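Local coordinates for thioredoxin reductase (Clostridium acetobutylicum ATCC 824, PDB 6GNA), which binds FAD and probably reduces thioredoxin with electrons from ferredoxin rather than from a pyridine nucleotide, at residues 148-153 with 173-178; 85-90 with 228-233. All blocks are in the same frame, centred on the assembly; numbering follows the deposited sequence.

Interaction 1: residues 148-153 with 173-178; sequences TIVGYN and VPRYKD
Val-150 and Val-173 pair in parallel at the C-terminal ends of strands 146-151 and 169-174, the two strands of a beta-alpha-beta unit whose connecting helix is 155-163. Both belong to a five-stranded parallel sheet, consistent with the second nucleotide-binding-type domain of the pyridine nucleotide-disulphide oxidoreductase family. Three backbone hydrogen bonds join 148-153 to 173-178. Val-173 N gives an almost straight bond, 176° at the hydrogen, to Ile-149 O (2.8 Å); Gly-151 N reaches Val-173 O from a position tilted out of the carbonyl plane; and Arg-175 N, already past the strand, bonds Gly-151 O at 2.8 Å in a more bent bond. Val-173 O also receives a CA-H contact from Val-150.

Beyond the paired residues the side chains of Tyr-152 and Arg-175 run side by side. Arg-175 lays its aliphatic part over one ring face, CG 3.6 Å from the centroid of the Tyr-152 ring in a CH-pi contact, and the same CG, with CD, also touches Val-150 CG1. Bends at chi2 and chi3 (-58° and -62°) turn the guanidinium back so that NH1 makes a weak bond to Pro-174 O. Lys-221 adds a cation-pi contact to the Tyr-152 ring.

Tyr-176 brings its ring edge to Gly-151 O, with CE1 3.3 Å from that oxygen, and its hydroxyl is hydrogen-bonded to Glu-157 and Tyr-172. Asn-153 is satisfied on both amide atoms: OD1 caps Ala-156 N at the start of the helix, and ND2 bonds Asp-222. Thr-148 OG1 pairs with Thr-214. A water bridges Tyr-152 and Arg-175, accepting from Arg-175 NE at 3.0 Å and lying 2.7 Å from Tyr-152 OH.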
ATOM      1  N   THR A 148      27.413  15.615  25.790  1.00 25.13           N
ATOM      2  CA  THR A 148      27.907  14.565  24.917  1.00 24.35           C
ATOM      3  C   THR A 148      26.856  14.304  23.851  1.00 24.06           C
ATOM      4  O   THR A 148      25.681  14.072  24.166  1.00 24.66           O
ATOM      5  CB  THR A 148      28.189  13.295  25.715  1.00 24.72           C
ATOM      6  OG1 THR A 148      29.207  13.573  26.680  1.00 25.35           O
ATOM      7  CG2 THR A 148      28.695  12.198  24.806  1.00 24.33           C
ATOM      8  N   ILE A 149      27.274  14.350  22.598  1.00 23.44           N
ATOM      9  CA  ILE A 149      26.400  14.044  21.470  1.00 23.17           C
ATOM     10  C   ILE A 149      26.857  12.737  20.851  1.00 22.63           C
ATOM     11  O   ILE A 149      28.012  12.613  20.424  1.00 23.05           O
ATOM     12  CB  ILE A 149      26.405  15.167  20.429  1.00 23.02           C
ATOM     13  CG1 ILE A 149      25.689  16.382  21.013  1.00 27.12           C
ATOM     14  CG2 ILE A 149      25.738  14.713  19.132  1.00 24.58           C
ATOM     15  CD1 ILE A 149      25.887  17.616  20.206  1.00 33.35           C
ATOM     16  N   VAL A 150      25.935  11.783  20.781  1.00 22.74           N
ATOM     17  CA  VAL A 150      26.132  10.521  20.076  1.00 22.36           C
ATOM     18  C   VAL A 150      25.460  10.712  18.719  1.00 22.17           C
ATOM     19  O   VAL A 150      24.233  10.747  18.609  1.00 23.49           O
ATOM     20  CB  VAL A 150      25.570   9.340  20.868  1.00 26.70           C
ATOM     21  CG1 VAL A 150      25.914   8.044  20.183  1.00 27.64           C
ATOM     22  CG2 VAL A 150      26.132   9.345  22.281  1.00 24.80           C
ATOM     23  N   GLY A 151      26.279  10.894  17.685  1.00 22.02           N
ATOM     24  CA  GLY A 151      25.804  11.341  16.383  1.00 21.55           C
ATOM     25  C   GLY A 151      25.729  10.195  15.390  1.00 23.40           C
ATOM     26  O   GLY A 151      26.723   9.519  15.133  1.00 22.94           O
ATOM     27  N   TYR A 152      24.550  10.018  14.803  1.00 21.60           N
ATOM     28  CA  TYR A 152      24.316   8.963  13.823  1.00 23.28           C
ATOM     29  C   TYR A 152      24.176   9.502  12.407  1.00 21.87           C
ATOM     30  O   TYR A 152      24.011   8.713  11.470  1.00 25.31           O
ATOM     31  CB  TYR A 152      23.066   8.154  14.206  1.00 23.46           C
ATOM     32  CG  TYR A 152      23.195   7.382  15.519  1.00 25.74           C
ATOM     33  CD1 TYR A 152      23.066   8.023  16.749  1.00 24.54           C
ATOM     34  CD2 TYR A 152      23.432   6.004  15.526  1.00 32.62           C
ATOM     35  CE1 TYR A 152      23.192   7.330  17.946  1.00 30.58           C
ATOM     36  CE2 TYR A 152      23.560   5.301  16.726  1.00 41.83           C
ATOM     37  CZ  TYR A 152      23.444   5.974  17.930  1.00 33.36           C
ATOM     38  OH  TYR A 152      23.554   5.304  19.133  1.00 38.43           O
ATOM     39  N   ASN A 153      24.304  10.814  12.205  1.00 21.44           N
ATOM     40  CA  ASN A 153      24.183  11.401  10.880  1.00 21.36           C
ATOM     41  C   ASN A 153      24.980  12.703  10.871  1.00 23.52           C
ATOM     42  O   ASN A 153      25.514  13.133  11.896  1.00 22.08           O
ATOM     43  CB  ASN A 153      22.718  11.606  10.487  1.00 21.96           C
ATOM     44  CG  ASN A 153      21.971  12.491  11.447  1.00 22.21           C
ATOM     45  OD1 ASN A 153      22.550  13.320  12.155  1.00 22.12           O
ATOM     46  ND2 ASN A 153      20.660  12.316  11.476  1.00 22.70           N
ATOM     47  N   VAL A 173      30.580  11.720  19.782  1.00 22.77           N
ATOM     48  CA  VAL A 173      30.809  10.287  19.622  1.00 23.34           C
ATOM     49  C   VAL A 173      30.193   9.876  18.288  1.00 22.83           C
ATOM     50  O   VAL A 173      28.974   9.682  18.205  1.00 22.36           O
ATOM     51  CB  VAL A 173      30.178   9.491  20.773  1.00 23.85           C
ATOM     52  CG1 VAL A 173      30.494   8.021  20.643  1.00 24.74           C
ATOM     53  CG2 VAL A 173      30.670   9.996  22.127  1.00 24.44           C
ATOM     54  N   PRO A 174      30.983   9.720  17.231  1.00 23.05           N
ATOM     55  CA  PRO A 174      30.402   9.381  15.927  1.00 22.72           C
ATOM     56  C   PRO A 174      29.991   7.921  15.857  1.00 23.35           C
ATOM     57  O   PRO A 174      30.685   7.031  16.355  1.00 25.14           O
ATOM     58  CB  PRO A 174      31.552   9.669  14.959  1.00 25.80           C
ATOM     59  CG  PRO A 174      32.786   9.441  15.776  1.00 24.68           C
ATOM     60  CD  PRO A 174      32.442   9.895  17.165  1.00 23.79           C
ATOM     61  N   ARG A 175      28.864   7.677  15.189  1.00 24.14           N
ATOM     62  CA  ARG A 175      28.377   6.318  14.952  1.00 24.99           C
ATOM     63  C   ARG A 175      28.336   5.988  13.467  1.00 27.73           C
ATOM     64  O   ARG A 175      27.533   5.162  13.025  1.00 27.81           O
ATOM     65  CB  ARG A 175      27.003   6.115  15.574  1.00 25.42           C
ATOM     66  CG  ARG A 175      26.911   6.610  17.012  1.00 33.12           C
ATOM     67  CD  ARG A 175      27.918   5.933  17.914  1.00 28.75           C
ATOM     68  NE  ARG A 175      27.705   4.490  17.999  1.00 33.93           N
ATOM     69  CZ  ARG A 175      28.607   3.563  17.689  1.00 60.72           C
ATOM     70  NH1 ARG A 175      29.823   3.901  17.276  1.00 51.00           N
ATOM     71  NH2 ARG A 175      28.292   2.279  17.803  1.00 50.78           N
ATOM     72  N   TYR A 176      29.189   6.648  12.696  1.00 23.90           N
ATOM     73  CA  TYR A 176      29.351   6.414  11.271  1.00 24.41           C
ATOM     74  C   TYR A 176      30.781   6.805  10.933  1.00 25.00           C
ATOM     75  O   TYR A 176      31.430   7.544  11.682  1.00 27.78           O
ATOM     76  CB  TYR A 176      28.380   7.265  10.443  1.00 25.35           C
ATOM     77  CG  TYR A 176      28.489   8.723  10.795  1.00 23.44           C
ATOM     78  CD1 TYR A 176      27.793   9.238  11.871  1.00 21.76           C
ATOM     79  CD2 TYR A 176      29.322   9.580  10.085  1.00 24.21           C
ATOM     80  CE1 TYR A 176      27.903  10.555  12.230  1.00 22.28           C
ATOM     81  CE2 TYR A 176      29.435  10.916  10.435  1.00 23.60           C
ATOM     82  CZ  TYR A 176      28.726  11.398  11.510  1.00 22.69           C
ATOM     83  OH  TYR A 176      28.819  12.708  11.899  1.00 23.02           O
ATOM     84  N   LYS A 177      31.263   6.292   9.802  1.00 27.56           N
ATOM     85  CA  LYS A 177      32.616   6.534   9.314  1.00 30.76           C
ATOM     86  C   LYS A 177      32.589   7.672   8.306  1.00 28.60           C
ATOM     87  O   LYS A 177      31.935   7.564   7.260  1.00 32.34           O
ATOM     88  CB  LYS A 177      33.170   5.291   8.622  1.00 36.46           C
ATOM     89  CG  LYS A 177      33.016   3.995   9.385  1.00 59.55           C
ATOM     90  CD  LYS A 177      34.107   3.830  10.404  1.00 74.53           C
ATOM     91  CE  LYS A 177      34.187   2.397  10.868  1.00 82.48           C
ATOM     92  NZ  LYS A 177      35.322   2.231  11.786  1.00 85.61           N
ATOM     93  N   ASP A 178      33.325   8.736   8.601  1.00 27.21           N
ATOM     94  CA  ASP A 178      33.451   9.879   7.704  1.00 28.08           C
ATOM     95  C   ASP A 178      34.529  10.780   8.290  1.00 30.73           C
ATOM     96  O   ASP A 178      34.994  10.563   9.414  1.00 31.90           O
ATOM     97  CB  ASP A 178      32.119  10.628   7.633  1.00 25.33           C
ATOM     98  CG  ASP A 178      32.003  11.551   6.438  1.00 31.78           C
ATOM     99  OD1 ASP A 178      32.903  11.566   5.579  1.00 32.04           O
ATOM    100  OD2 ASP A 178      30.981  12.263   6.358  1.00 30.50           O
TER
HETATM  101  O   HOH W   1      25.199   3.221  19.054  1.00 48.67           O

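Interaction 2: residues 85-90 with 228-233; sequences NNIYAM and QLVPGL
With CG anti to the backbone N (chi1 176°), the Leu-229 side chain carries CD1 to the backbone of Asn-85, 3.4 Å from Asn-85 O. Asn-86 has CG anti to its carbonyl carbon (chi1 -73°), which swings the amide toward the end of helix 226-229 and leaves ND2 3.1 Å from Gln-228 O. One backbone bond crosses the contact: Ile-87 N donates to Leu-229 O at 2.9 Å, with 158° at the hydrogen. The same oxygen takes a CA-H contact from Asn-86.

Val-230, where the chain leaves helical geometry, sets CG2 4.1 Å from Ile-87 CB and CG1 near Ile-87 O. Pro-231 follows with CD against that carbonyl oxygen and CG 4.0 Å from Tyr-88 CE1, an oblique apolar touch at the more open end. One water fastens this end. It donates to Ile-87 O and, at 2.6 Å, to Pro-231 O, and accepts from Ala-89 N, bridging the strand to the type II turn Val-230 to Leu-233. That turn is closed by Leu-233 N bonding Val-230 O.

Strand 84-89 is an outermost strand of its four-stranded mixed sheet within the chain. On its other side it pairs with strand 94-98, where Asn-85 and Asn-86 both face Met-97 in a classic beta bulge. Strand 108-110 of the neighbouring parallel sheet supplies Leu-110, which packs against Ile-87, Val-230 and Leu-233, while helix 135-138 brings Cys-137 onto Asn-85 and Asn-86.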
ATOM      1  N   ASN A  85      12.477  18.478  13.841  1.00 21.55           N
ATOM      2  CA  ASN A  85      12.704  18.150  15.247  1.00 22.71           C
ATOM      3  C   ASN A  85      11.432  17.937  16.047  1.00 23.82           C
ATOM      4  O   ASN A  85      11.409  17.083  16.943  1.00 28.33           O
ATOM      5  CB  ASN A  85      13.532  19.247  15.928  1.00 24.32           C
ATOM      6  CG  ASN A  85      14.940  19.237  15.469  1.00 23.58           C
ATOM      7  OD1 ASN A  85      15.540  18.175  15.311  1.00 24.41           O
ATOM      8  ND2 ASN A  85      15.489  20.415  15.231  1.00 24.23           N
ATOM      9  N   ASN A  86      10.359  18.679  15.769  1.00 22.32           N
ATOM     10  CA  ASN A  86       9.141  18.547  16.552  1.00 25.36           C
ATOM     11  C   ASN A  86       7.986  19.031  15.707  1.00 27.25           C
ATOM     12  O   ASN A  86       8.129  19.956  14.904  1.00 27.01           O
ATOM     13  CB  ASN A  86       9.191  19.341  17.866  1.00 27.34           C
ATOM     14  CG  ASN A  86      10.103  18.708  18.887  1.00 33.16           C
ATOM     15  OD1 ASN A  86      11.183  19.217  19.171  1.00 30.47           O
ATOM     16  ND2 ASN A  86       9.677  17.576  19.438  1.00 32.79           N
ATOM     17  N   ILE A  87       6.850  18.369  15.890  1.00 24.83           N
ATOM     18  CA  ILE A  87       5.607  18.710  15.217  1.00 25.23           C
ATOM     19  C   ILE A  87       4.558  18.802  16.297  1.00 26.96           C
ATOM     20  O   ILE A  87       4.291  17.815  16.996  1.00 27.69           O
ATOM     21  CB  ILE A  87       5.215  17.656  14.171  1.00 22.46           C
ATOM     22  CG1 ILE A  87       6.327  17.556  13.133  1.00 23.67           C
ATOM     23  CG2 ILE A  87       3.873  18.016  13.514  1.00 25.86           C
ATOM     24  CD1 ILE A  87       6.171  16.400  12.223  1.00 26.74           C
ATOM     25  N   TYR A  88       3.980  19.976  16.449  1.00 25.43           N
ATOM     26  CA  TYR A  88       3.067  20.241  17.548  1.00 29.52           C
ATOM     27  C   TYR A  88       1.684  20.342  16.955  1.00 33.34           C
ATOM     28  O   TYR A  88       1.409  21.252  16.164  1.00 29.22           O
ATOM     29  CB  TYR A  88       3.439  21.528  18.273  1.00 30.06           C
ATOM     30  CG  TYR A  88       4.779  21.444  18.931  1.00 31.82           C
ATOM     31  CD1 TYR A  88       5.010  20.549  19.962  1.00 44.99           C
ATOM     32  CD2 TYR A  88       5.817  22.260  18.520  1.00 35.13           C
ATOM     33  CE1 TYR A  88       6.241  20.466  20.566  1.00 39.98           C
ATOM     34  CE2 TYR A  88       7.044  22.191  19.119  1.00 41.41           C
ATOM     35  CZ  TYR A  88       7.255  21.292  20.139  1.00 33.54           C
ATOM     36  OH  TYR A  88       8.487  21.222  20.742  1.00 40.05           O
ATOM     37  N   ALA A  89       0.829  19.389  17.326  1.00 32.27           N
ATOM     38  CA  ALA A  89      -0.557  19.400  16.896  1.00 41.79           C
ATOM     39  C   ALA A  89      -1.264  20.499  17.662  1.00 43.76           C
ATOM     40  O   ALA A  89      -1.529  20.358  18.859  1.00 41.68           O
ATOM     41  CB  ALA A  89      -1.188  18.041  17.183  1.00 43.65           C
ATOM     42  N   MET A  90      -1.537  21.611  16.991  1.00 38.01           N
ATOM     43  CA  MET A  90      -2.204  22.718  17.652  1.00 44.59           C
ATOM     44  C   MET A  90      -3.712  22.554  17.655  1.00 73.99           C
ATOM     45  O   MET A  90      -4.400  23.331  18.321  1.00 53.67           O
ATOM     46  CB  MET A  90      -1.831  24.039  16.977  1.00 40.27           C
ATOM     47  CG  MET A  90      -0.339  24.335  16.994  1.00 45.32           C
ATOM     48  SD  MET A  90       0.427  24.148  18.617  1.00 66.56           S
ATOM     49  CE  MET A  90       2.083  24.708  18.253  1.00 75.55           C
ATOM     50  N   GLN A 228       8.245  11.210  20.552  1.00 28.06           N
ATOM     51  CA  GLN A 228       8.955  12.430  20.926  1.00 26.26           C
ATOM     52  C   GLN A 228       8.873  13.487  19.831  1.00 31.23           C
ATOM     53  O   GLN A 228       8.714  14.680  20.125  1.00 27.98           O
ATOM     54  CB  GLN A 228      10.428  12.120  21.240  1.00 28.19           C
ATOM     55  CG  GLN A 228      10.601  11.074  22.338  1.00 36.64           C
ATOM     56  CD  GLN A 228       9.924  11.477  23.622  1.00 64.47           C
ATOM     57  OE1 GLN A 228       9.920  12.652  23.988  1.00 46.38           O
ATOM     58  NE2 GLN A 228       9.325  10.508  24.307  1.00 48.23           N
ATOM     59  N   LEU A 229       8.985  13.061  18.573  1.00 25.39           N
ATOM     60  CA  LEU A 229       8.853  13.979  17.449  1.00 24.23           C
ATOM     61  C   LEU A 229       7.484  14.652  17.461  1.00 25.52           C
ATOM     62  O   LEU A 229       7.381  15.873  17.288  1.00 26.11           O
ATOM     63  CB  LEU A 229       9.058  13.201  16.151  1.00 24.48           C
ATOM     64  CG  LEU A 229       8.854  13.998  14.869  1.00 23.23           C
ATOM     65  CD1 LEU A 229      10.030  14.920  14.644  1.00 30.22           C
ATOM     66  CD2 LEU A 229       8.682  13.059  13.664  1.00 26.12           C
ATOM     67  N   VAL A 230       6.430  13.884  17.742  1.00 25.38           N
ATOM     68  CA  VAL A 230       5.046  14.353  17.666  1.00 25.56           C
ATOM     69  C   VAL A 230       4.395  14.094  19.019  1.00 25.34           C
ATOM     70  O   VAL A 230       3.766  13.040  19.226  1.00 25.58           O
ATOM     71  CB  VAL A 230       4.256  13.680  16.526  1.00 23.57           C
ATOM     72  CG1 VAL A 230       2.921  14.391  16.350  1.00 26.43           C
ATOM     73  CG2 VAL A 230       5.053  13.690  15.236  1.00 23.85           C
ATOM     74  N   PRO A 231       4.513  15.010  19.968  1.00 25.62           N
ATOM     75  CA  PRO A 231       3.898  14.777  21.274  1.00 27.72           C
ATOM     76  C   PRO A 231       2.418  14.454  21.151  1.00 26.86           C
ATOM     77  O   PRO A 231       1.672  15.109  20.414  1.00 30.37           O
ATOM     78  CB  PRO A 231       4.121  16.102  22.008  1.00 30.09           C
ATOM     79  CG  PRO A 231       5.341  16.648  21.400  1.00 30.96           C
ATOM     80  CD  PRO A 231       5.278  16.265  19.949  1.00 25.62           C
ATOM     81  N   GLY A 232       1.996  13.411  21.871  1.00 27.88           N
ATOM     82  CA  GLY A 232       0.618  12.968  21.861  1.00 29.00           C
ATOM     83  C   GLY A 232       0.313  11.909  20.824  1.00 27.91           C
ATOM     84  O   GLY A 232      -0.806  11.383  20.801  1.00 28.87           O
ATOM     85  N   LEU A 233       1.264  11.589  19.957  1.00 26.82           N
ATOM     86  CA  LEU A 233       1.029  10.611  18.910  1.00 25.30           C
ATOM     87  C   LEU A 233       0.965   9.213  19.515  1.00 27.16           C
ATOM     88  O   LEU A 233       1.773   8.858  20.376  1.00 29.29           O
ATOM     89  CB  LEU A 233       2.167  10.686  17.894  1.00 23.98           C
ATOM     90  CG  LEU A 233       2.063   9.743  16.697  1.00 22.82           C
ATOM     91  CD1 LEU A 233       0.913  10.114  15.795  1.00 24.20           C
ATOM     92  CD2 LEU A 233       3.358   9.803  15.904  1.00 23.63           C
TER
HETATM   93  O   HOH W   2       2.227  17.221  18.913  1.00 33.08           O

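The two contacts lie on opposite sides of the chain's centre, their centres 25 Å apart and their nearest atoms about 9 Å apart, and they do not touch. Residues 148-178 fall in the chain between 85-90 and 228-233. Interaction 1 joins strands linked by one helix; interaction 2 brings together segments 138 residues apart. Interaction 2 borders the bound FAD: the nearest atoms of the Leu-229 side chain and FAD are about 4 Å apart. Through Asn-85 and Asn-86 it also touches Cys-137, which forms a disulfide with Cys-134, probably the redox-active pair.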